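PDB 3ZID: tubulin-like protein CetZ from Methanosaeta thermophila, which binds GTP, is a tubulin/FtsZ-type GTPase of the archaeal cytoskeleton and is thought to help control cell shape. Local coordinates for residues A[84-89]-A[118-123]; A[221-226]-A[270-275]; A[251-256]-A[316-321]. All blocks are in the same frame, centred on the assembly; numbering follows the deposited sequence.

Contact 1. Residues A[84-89]-A[118-123]; sequences QGFWEN and SSFSPL
With its CG anti to the backbone N (chi1 180°), F86 directs its ring from helix 84-89 toward helix 118-123, while F120, whose CG lies beside its own backbone N, turns a ring face to that ring's edge. The two rings form an edge-to-face (T-shaped) pair, centroids 5.4 Å apart and planes at 67°, in which F86 supplies the edge: its CD1 stands 3.9 Å from F120 CD2. The same face of F120 also receives the root of the F86 side chain, CB resting 4.1 Å from the ring centroid in a CH-pi contact. L123 works on F86 in turn. Its CB sits over a face of the F86 ring, 3.5 Å from CE2, so that this ring is held between an aromatic face at its edge and an aliphatic group above. Both helices belong to the Rossmann-like GTPase domain of the tubulin/FtsZ family, where helix 117-131 begins at the GTP-binding G117, directly after G115 and T116; the F120 side chain lies about 8 Å from the bound GDP and close to T116. The axes of the two segments cross at 49° and come within 9.3 Å at their closest, and no hydrogen bond joins them. Toward the outside the exposed indole of W87 crosses L123 at about a right angle, NE1 of W87 3.9 Å from L123 CD1. Further along helix 79-98, I93 touches both phenylalanines.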
loop_
_atom_site.group_PDB
_atom_site.type_symbol
_atom_site.label_atom_id
_atom_site.label_comp_id
_atom_site.label_asym_id
_atom_site.label_seq_id
_atom_site.Cartn_x
_atom_site.Cartn_y
_atom_site.Cartn_z
ATOM N N GLN A 84 -20.580 6.994 0.181
ATOM C CA GLN A 84 -21.559 8.014 0.563
ATOM C C GLN A 84 -20.968 8.951 1.600
ATOM O O GLN A 84 -21.066 10.177 1.479
ATOM C CB GLN A 84 -22.849 7.385 1.115
ATOM C CG GLN A 84 -23.724 6.696 0.074
ATOM C CD GLN A 84 -24.890 5.932 0.690
ATOM O OE1 GLN A 84 -24.920 5.675 1.896
ATOM N NE2 GLN A 84 -25.850 5.551 -0.146
ATOM N N GLY A 85 -20.341 8.356 2.612
ATOM C CA GLY A 85 -19.662 9.098 3.654
ATOM C C GLY A 85 -18.654 10.093 3.101
ATOM O O GLY A 85 -18.559 11.225 3.587
ATOM N N PHE A 86 -17.895 9.675 2.093
ATOM C CA PHE A 86 -16.939 10.579 1.469
ATOM C C PHE A 86 -17.613 11.779 0.781
ATOM O O PHE A 86 -17.227 12.929 1.000
ATOM C CB PHE A 86 -16.034 9.850 0.475
ATOM C CG PHE A 86 -15.043 10.758 -0.185
ATOM C CD1 PHE A 86 -13.890 11.141 0.489
ATOM C CD2 PHE A 86 -15.278 11.268 -1.457
ATOM C CE1 PHE A 86 -12.981 11.995 -0.101
ATOM C CE2 PHE A 86 -14.372 12.121 -2.053
ATOM C CZ PHE A 86 -13.231 12.488 -1.377
ATOM N N TRP A 87 -18.618 11.512 -0.048
ATOM C CA TRP A 87 -19.321 12.582 -0.758
ATOM C C TRP A 87 -19.924 13.618 0.186
ATOM O O TRP A 87 -19.800 14.819 -0.028
ATOM C CB TRP A 87 -20.388 11.987 -1.674
ATOM C CG TRP A 87 -19.760 11.228 -2.784
ATOM C CD1 TRP A 87 -18.672 11.611 -3.517
ATOM C CD2 TRP A 87 -20.115 9.923 -3.243
ATOM N NE1 TRP A 87 -18.354 10.642 -4.438
ATOM C CE2 TRP A 87 -19.217 9.587 -4.282
ATOM C CE3 TRP A 87 -21.115 9.006 -2.888
ATOM C CZ2 TRP A 87 -19.286 8.375 -4.967
ATOM C CZ3 TRP A 87 -21.183 7.803 -3.571
ATOM C CH2 TRP A 87 -20.275 7.500 -4.601
ATOM N N GLU A 88 -20.529 13.135 1.262
ATOM C CA GLU A 88 -21.119 14.002 2.269
ATOM C C GLU A 88 -20.087 14.882 2.964
ATOM O O GLU A 88 -20.412 15.979 3.413
ATOM C CB GLU A 88 -21.880 13.159 3.296
ATOM C CG GLU A 88 -23.136 12.503 2.720
ATOM C CD GLU A 88 -23.723 11.434 3.628
ATOM O OE1 GLU A 88 -23.231 11.272 4.766
ATOM O OE2 GLU A 88 -24.680 10.756 3.198
ATOM N N ASN A 89 -18.837 14.417 3.026
ATOM C CA ASN A 89 -17.801 15.162 3.739
ATOM C C ASN A 89 -16.613 15.568 2.878
ATOM O O ASN A 89 -15.601 16.042 3.397
ATOM C CB ASN A 89 -17.296 14.339 4.915
ATOM C CG ASN A 89 -18.386 14.031 5.915
ATOM O OD1 ASN A 89 -18.601 14.794 6.855
ATOM N ND2 ASN A 89 -19.070 12.901 5.730
ATOM N N SER A 118 -10.572 2.028 1.861
ATOM C CA SER A 118 -10.663 1.495 0.514
ATOM C C SER A 118 -11.618 2.255 -0.381
ATOM O O SER A 118 -11.461 2.206 -1.593
ATOM C CB SER A 118 -11.068 0.025 0.553
ATOM O OG SER A 118 -12.443 -0.106 0.853
ATOM N N SER A 119 -12.593 2.954 0.204
ATOM C CA SER A 119 -13.571 3.712 -0.586
ATOM C C SER A 119 -13.207 5.182 -0.722
ATOM O O SER A 119 -13.307 5.756 -1.804
ATOM C CB SER A 119 -14.990 3.569 -0.016
ATOM O OG SER A 119 -15.069 4.010 1.327
ATOM N N PHE A 120 -12.788 5.789 0.382
ATOM C CA PHE A 120 -12.341 7.180 0.378
ATOM C C PHE A 120 -11.169 7.380 -0.574
ATOM O O PHE A 120 -11.088 8.377 -1.277
ATOM C CB PHE A 120 -11.835 7.581 1.765
ATOM C CG PHE A 120 -12.899 8.037 2.722
ATOM C CD1 PHE A 120 -14.130 7.389 2.805
ATOM C CD2 PHE A 120 -12.639 9.106 3.578
ATOM C CE1 PHE A 120 -15.097 7.823 3.712
ATOM C CE2 PHE A 120 -13.584 9.550 4.486
ATOM C CZ PHE A 120 -14.829 8.905 4.555
ATOM N N SER A 121 -10.225 6.452 -0.542
ATOM C CA SER A 121 -8.923 6.702 -1.152
ATOM C C SER A 121 -8.964 6.910 -2.665
ATOM O O SER A 121 -8.403 7.880 -3.164
ATOM C CB SER A 121 -7.890 5.652 -0.725
ATOM O OG SER A 121 -7.672 5.722 0.680
ATOM N N PRO A 122 -9.635 6.012 -3.403
ATOM C CA PRO A 122 -9.734 6.281 -4.841
ATOM C C PRO A 122 -10.498 7.558 -5.125
ATOM O O PRO A 122 -10.144 8.252 -6.081
ATOM C CB PRO A 122 -10.499 5.072 -5.375
ATOM C CG PRO A 122 -10.222 3.987 -4.370
ATOM C CD PRO A 122 -10.148 4.673 -3.054
ATOM N N LEU A 123 -11.517 7.861 -4.316
ATOM C CA LEU A 123 -12.298 9.086 -4.503
ATOM C C LEU A 123 -11.457 10.309 -4.246
ATOM O O LEU A 123 -11.513 11.292 -4.998
ATOM C CB LEU A 123 -13.527 9.118 -3.578
ATOM C CG LEU A 123 -14.539 8.004 -3.836
ATOM C CD1 LEU A 123 -15.828 8.068 -2.979
ATOM C CD2 LEU A 123 -14.863 8.089 -5.258
#

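Contact 2. Residues A[221-226]-A[270-275]; sequences FKTVMN and AGRAMI
R272 reaches from strand 270-275 to the last turn of helix 221-225, and M274, two residues on along the same side of the strand, meets the helix further back; the two ends of the contact differ sharply in character. The packed end is apolar. A bend at chi3 (64°) turns the M274 methyl to the F221 ring, where CE comes 3.6 Å from CD1, the two side chains crossing at a slant. V224 fits against the strand itself: its CG2 lies 3.7 Å from A273 O and its CG1 4.0 Å from R272 O, a branched side chain that rests against peptide groups of the strand. L204 of helix 186-210 touches both F221 and M274, closing this end within the protein.

The other end is partly exposed and held by one hydrogen bond rather than by apolar packing. Here the arginine chain runs out extended from CG to NE, its CD passing 3.5 Å from T223 O, and NH1 donates to that carbonyl oxygen at 2.8 Å with an N-H...O angle of 156°. The acceptor lies in the guanidinium plane, yet the donor is tilted 29° from the carbonyl plane. The methyl CG2 of T223 stands 3.8 Å from NH1, whereas its hydroxyl bonds back to G219 O. Since T223 O belongs to the last helical turn, where carbonyls run out of amide partners, the cation probably meets the negative end of the helix dipole and gives polar closure to an otherwise hydrophobic helix-on-sheet joint.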
loop_
_atom_site.group_PDB
_atom_site.type_symbol
_atom_site.label_atom_id
_atom_site.label_comp_id
_atom_site.label_asym_id
_atom_site.label_seq_id
_atom_site.Cartn_x
_atom_site.Cartn_y
_atom_site.Cartn_z
ATOM N N PHE A 221 11.398 8.464 -10.796
ATOM C CA PHE A 221 10.478 7.754 -9.924
ATOM C C PHE A 221 9.119 7.568 -10.616
ATOM O O PHE A 221 8.574 6.459 -10.660
ATOM C CB PHE A 221 10.348 8.503 -8.598
ATOM C CG PHE A 221 9.370 7.889 -7.650
ATOM C CD1 PHE A 221 9.586 6.620 -7.134
ATOM C CD2 PHE A 221 8.254 8.598 -7.238
ATOM C CE1 PHE A 221 8.676 6.049 -6.249
ATOM C CE2 PHE A 221 7.346 8.038 -6.349
ATOM C CZ PHE A 221 7.553 6.761 -5.858
ATOM N N LYS A 222 8.585 8.639 -11.189
ATOM C CA LYS A 222 7.313 8.527 -11.895
ATOM C C LYS A 222 7.411 7.535 -13.038
ATOM O O LYS A 222 6.489 6.754 -13.259
ATOM C CB LYS A 222 6.852 9.879 -12.439
ATOM C CG LYS A 222 6.512 10.906 -11.387
ATOM C CD LYS A 222 6.280 12.261 -12.031
ATOM C CE LYS A 222 4.927 12.314 -12.723
ATOM N NZ LYS A 222 3.810 12.105 -11.766
ATOM N N THR A 223 8.523 7.572 -13.764
ATOM C CA THR A 223 8.745 6.665 -14.901
ATOM C C THR A 223 8.645 5.192 -14.490
ATOM O O THR A 223 8.043 4.379 -15.194
ATOM C CB THR A 223 10.128 6.921 -15.558
ATOM O OG1 THR A 223 10.132 8.203 -16.204
ATOM C CG2 THR A 223 10.462 5.838 -16.573
ATOM N N VAL A 224 9.266 4.847 -13.368
ATOM C CA VAL A 224 9.154 3.509 -12.801
ATOM C C VAL A 224 7.702 3.206 -12.400
ATOM O O VAL A 224 7.138 2.219 -12.834
ATOM C CB VAL A 224 10.101 3.328 -11.588
ATOM C CG1 VAL A 224 9.831 2.005 -10.894
ATOM C CG2 VAL A 224 11.556 3.404 -12.043
ATOM N N MET A 225 7.087 4.088 -11.616
ATOM C CA MET A 225 5.771 3.817 -11.036
ATOM C C MET A 225 4.688 3.668 -12.092
ATOM O O MET A 225 3.715 2.938 -11.904
ATOM C CB MET A 225 5.372 4.935 -10.067
ATOM C CG MET A 225 6.298 5.102 -8.857
ATOM S SD MET A 225 6.219 3.646 -7.805
ATOM C CE MET A 225 4.555 3.817 -7.196
ATOM N N ASN A 226 4.868 4.349 -13.213
ATOM C CA ASN A 226 3.884 4.310 -14.285
ATOM C C ASN A 226 4.187 3.275 -15.349
ATOM O O ASN A 226 3.555 3.253 -16.389
ATOM C CB ASN A 226 3.720 5.688 -14.908
ATOM C CG ASN A 226 3.028 6.655 -13.982
ATOM O OD1 ASN A 226 2.101 6.281 -13.274
ATOM N ND2 ASN A 226 3.498 7.894 -13.947
ATOM N N ALA A 270 9.205 -7.935 -12.871
ATOM C CA ALA A 270 9.458 -6.502 -12.744
ATOM C C ALA A 270 9.963 -5.940 -14.061
ATOM O O ALA A 270 10.949 -6.430 -14.602
ATOM C CB ALA A 270 10.479 -6.221 -11.623
ATOM N N GLY A 271 9.269 -4.931 -14.587
ATOM C CA GLY A 271 9.678 -4.272 -15.821
ATOM C C GLY A 271 10.634 -3.103 -15.640
ATOM O O GLY A 271 11.520 -2.892 -16.465
ATOM N N ARG A 272 10.432 -2.331 -14.574
ATOM C CA ARG A 272 11.265 -1.171 -14.258
ATOM C C ARG A 272 11.627 -1.154 -12.786
ATOM O O ARG A 272 10.882 -1.668 -11.946
ATOM C CB ARG A 272 10.568 0.145 -14.625
ATOM C CG ARG A 272 10.321 0.307 -16.113
ATOM C CD ARG A 272 9.365 1.443 -16.433
ATOM N NE ARG A 272 8.971 1.398 -17.840
ATOM C CZ ARG A 272 8.266 2.332 -18.467
ATOM N NH1 ARG A 272 7.861 3.417 -17.822
ATOM N NH2 ARG A 272 7.966 2.178 -19.749
ATOM N N ALA A 273 12.778 -0.560 -12.477
ATOM C CA ALA A 273 13.194 -0.399 -11.089
ATOM C C ALA A 273 14.040 0.866 -10.863
ATOM O O ALA A 273 14.689 1.378 -11.777
ATOM C CB ALA A 273 13.943 -1.632 -10.608
ATOM N N MET A 274 13.961 1.391 -9.646
ATOM C CA MET A 274 14.861 2.428 -9.169
ATOM C C MET A 274 15.581 1.826 -7.958
ATOM O O MET A 274 14.941 1.368 -7.011
ATOM C CB MET A 274 14.093 3.691 -8.771
ATOM C CG MET A 274 14.986 4.881 -8.354
ATOM S SD MET A 274 14.016 6.378 -8.026
ATOM C CE MET A 274 13.034 5.871 -6.634
ATOM N N ILE A 275 16.905 1.745 -8.023
ATOM C CA ILE A 275 17.697 1.220 -6.913
ATOM C C ILE A 275 18.469 2.363 -6.248
ATOM O O ILE A 275 19.222 3.056 -6.915
ATOM C CB ILE A 275 18.711 0.144 -7.386
ATOM C CG1 ILE A 275 18.037 -0.936 -8.241
ATOM C CG2 ILE A 275 19.443 -0.464 -6.205
ATOM C CD1 ILE A 275 17.036 -1.767 -7.520
#

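Contact 3. Residues A[251-256]-A[316-321]; sequences KNSLRE and VLSVLS
S253 and S318 make the polar link between segment 251-256 and strand 316-321. S318 OG donates to S253 O at 2.8 Å, approaching from above the carbonyl plane, 51° out of it, with a C=O...O angle of 128°. With chi1 at 58°, the S318 hydroxyl is set between its backbone N and carbonyl carbon, the crowded position, from which it faces the backbone of S253. The two serine hydroxyls do not bond to each other; S253 OG turns back to I250 O.

Van der Waals contacts flank this bond. On one side S253 OG abuts the methyl CG1 of V316 at 3.4 Å. On the other, a single branch of L254 does the touching: its CD2 lies 3.5 Å from S318 CB and 3.6 Å from L320 CD2, the two leucines meeting at a slant. An alanine in place of S318 would probably keep the CB contact with L254 but leave the carbonyl oxygen of buried S253 without this hydroxyl partner.

V316, S318 and L320 alternate along the strand on the face turned to the segment, while L317 and V319 point to the other face, where L204 of helix 186-210 touches both. Strand 315-322 is an inner strand of a mixed four-stranded sheet with helices on both faces, as in the second domain of the family, the C-terminal domain of FtsZ and the intermediate domain of tubulin.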
loop_
_atom_site.group_PDB
_atom_site.type_symbol
_atom_site.label_atom_id
_atom_site.label_comp_id
_atom_site.label_asym_id
_atom_site.label_seq_id
_atom_site.Cartn_x
_atom_site.Cartn_y
_atom_site.Cartn_z
ATOM N N LYS A 251 21.061 -7.329 -4.308
ATOM C CA LYS A 251 20.280 -8.570 -4.506
ATOM C C LYS A 251 19.227 -8.851 -3.438
ATOM O O LYS A 251 18.119 -9.250 -3.759
ATOM C CB LYS A 251 21.222 -9.783 -4.573
ATOM C CG LYS A 251 20.467 -11.113 -4.571
ATOM C CD LYS A 251 21.369 -12.324 -4.838
ATOM C CE LYS A 251 20.533 -13.612 -4.862
ATOM N NZ LYS A 251 21.272 -14.800 -5.400
ATOM N N ASN A 252 19.598 -8.680 -2.171
ATOM C CA ASN A 252 18.710 -8.957 -1.034
ATOM C C ASN A 252 17.455 -8.060 -0.926
ATOM O O ASN A 252 16.464 -8.436 -0.319
ATOM C CB ASN A 252 19.506 -8.855 0.252
ATOM C CG ASN A 252 20.387 -10.037 0.463
ATOM O OD1 ASN A 252 20.185 -11.077 -0.152
ATOM N ND2 ASN A 252 21.436 -9.861 1.258
ATOM N N SER A 253 17.547 -6.842 -1.457
ATOM C CA SER A 253 16.422 -5.899 -1.564
ATOM C C SER A 253 15.527 -6.247 -2.734
ATOM O O SER A 253 14.443 -5.684 -2.869
ATOM C CB SER A 253 16.906 -4.467 -1.734
ATOM O OG SER A 253 17.367 -4.289 -3.062
ATOM N N LEU A 254 16.016 -7.109 -3.627
ATOM C CA LEU A 254 15.194 -7.516 -4.761
ATOM C C LEU A 254 14.665 -8.928 -4.637
ATOM O O LEU A 254 13.889 -9.371 -5.479
ATOM C CB LEU A 254 15.949 -7.406 -6.079
ATOM C CG LEU A 254 16.383 -6.016 -6.471
ATOM C CD1 LEU A 254 17.251 -6.163 -7.697
ATOM C CD2 LEU A 254 15.130 -5.232 -6.760
ATOM N N ARG A 255 14.950 -9.599 -3.537
ATOM C CA ARG A 255 14.461 -10.951 -3.450
ATOM C C ARG A 255 13.175 -10.822 -2.664
ATOM O O ARG A 255 13.016 -9.855 -1.899
ATOM C CB ARG A 255 15.475 -11.834 -2.736
ATOM C CG ARG A 255 15.906 -11.277 -1.416
ATOM C CD ARG A 255 16.903 -12.170 -0.717
ATOM N NE ARG A 255 17.100 -11.727 0.663
ATOM C CZ ARG A 255 17.908 -12.319 1.538
ATOM N NH1 ARG A 255 18.610 -13.388 1.178
ATOM N NH2 ARG A 255 18.014 -11.834 2.771
ATOM N N GLU A 256 12.304 -11.825 -2.797
ATOM C CA GLU A 256 10.953 -11.774 -2.234
ATOM C C GLU A 256 10.944 -11.367 -0.779
ATOM O O GLU A 256 10.168 -10.503 -0.365
ATOM C CB GLU A 256 10.264 -13.142 -2.355
ATOM C CG GLU A 256 9.820 -13.534 -3.748
ATOM C CD GLU A 256 10.911 -14.237 -4.543
ATOM O OE1 GLU A 256 12.093 -14.195 -4.118
ATOM O OE2 GLU A 256 10.578 -14.860 -5.581
ATOM N N VAL A 316 19.844 -0.527 0.996
ATOM C CA VAL A 316 19.370 -0.400 -0.359
ATOM C C VAL A 316 17.857 -0.356 -0.348
ATOM O O VAL A 316 17.195 -1.143 0.335
ATOM C CB VAL A 316 19.841 -1.581 -1.240
ATOM C CG1 VAL A 316 19.281 -1.451 -2.656
ATOM C CG2 VAL A 316 21.369 -1.633 -1.284
ATOM N N LEU A 317 17.330 0.578 -1.116
ATOM C CA LEU A 317 15.915 0.622 -1.406
ATOM C C LEU A 317 15.703 0.330 -2.876
ATOM O O LEU A 317 16.339 0.911 -3.741
ATOM C CB LEU A 317 15.338 1.990 -1.062
ATOM C CG LEU A 317 13.845 2.141 -1.405
ATOM C CD1 LEU A 317 13.023 1.531 -0.327
ATOM C CD2 LEU A 317 13.503 3.608 -1.558
ATOM N N SER A 318 14.775 -0.563 -3.156
ATOM C CA SER A 318 14.395 -0.821 -4.530
ATOM C C SER A 318 12.930 -0.437 -4.752
ATOM O O SER A 318 12.055 -0.748 -3.941
ATOM C CB SER A 318 14.642 -2.293 -4.872
ATOM O OG SER A 318 13.914 -3.144 -3.996
ATOM N N VAL A 319 12.677 0.274 -5.837
ATOM C CA VAL A 319 11.314 0.609 -6.209
ATOM C C VAL A 319 11.089 -0.195 -7.455
ATOM O O VAL A 319 11.790 -0.019 -8.435
ATOM C CB VAL A 319 11.116 2.116 -6.491
ATOM C CG1 VAL A 319 9.635 2.417 -6.823
ATOM C CG2 VAL A 319 11.621 2.972 -5.289
ATOM N N LEU A 320 10.133 -1.111 -7.394
ATOM C CA LEU A 320 9.853 -2.019 -8.503
ATOM C C LEU A 320 8.517 -1.685 -9.130
ATOM O O LEU A 320 7.579 -1.292 -8.448
ATOM C CB LEU A 320 9.772 -3.457 -8.021
ATOM C CG LEU A 320 11.028 -4.081 -7.440
ATOM C CD1 LEU A 320 10.749 -5.544 -7.118
ATOM C CD2 LEU A 320 12.168 -3.943 -8.433
ATOM N N SER A 321 8.466 -1.821 -10.444
ATOM C CA SER A 321 7.247 -1.743 -11.215
ATOM C C SER A 321 6.961 -3.122 -11.806
ATOM O O SER A 321 7.864 -3.748 -12.355
ATOM C CB SER A 321 7.454 -0.720 -12.341
ATOM O OG SER A 321 6.379 -0.699 -13.251
#

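From the N terminus, contact 1 closes first, joining helices 79-98 and 117-131 of the nucleotide-binding domain and closing a 28-residue loop that contains strand 105-111. It stands in series with both later contacts, its centre 29 Å from that of contact 2 and 33 Å from that of contact 3. The other two, closing loops of 43 and 59 residues, cross: their segments alternate as 221-226, 251-256, 270-275 and 316-321. They are tied through the mixed sheet, in which strands 270-279 and 315-322 are antiparallel neighbours, probably joined by bonds from V319 N to M274 O and from S321 N to R272 O. Contact 2 packs helix 219-225, and contact 3 segment 251-256, on opposite faces of that sheet.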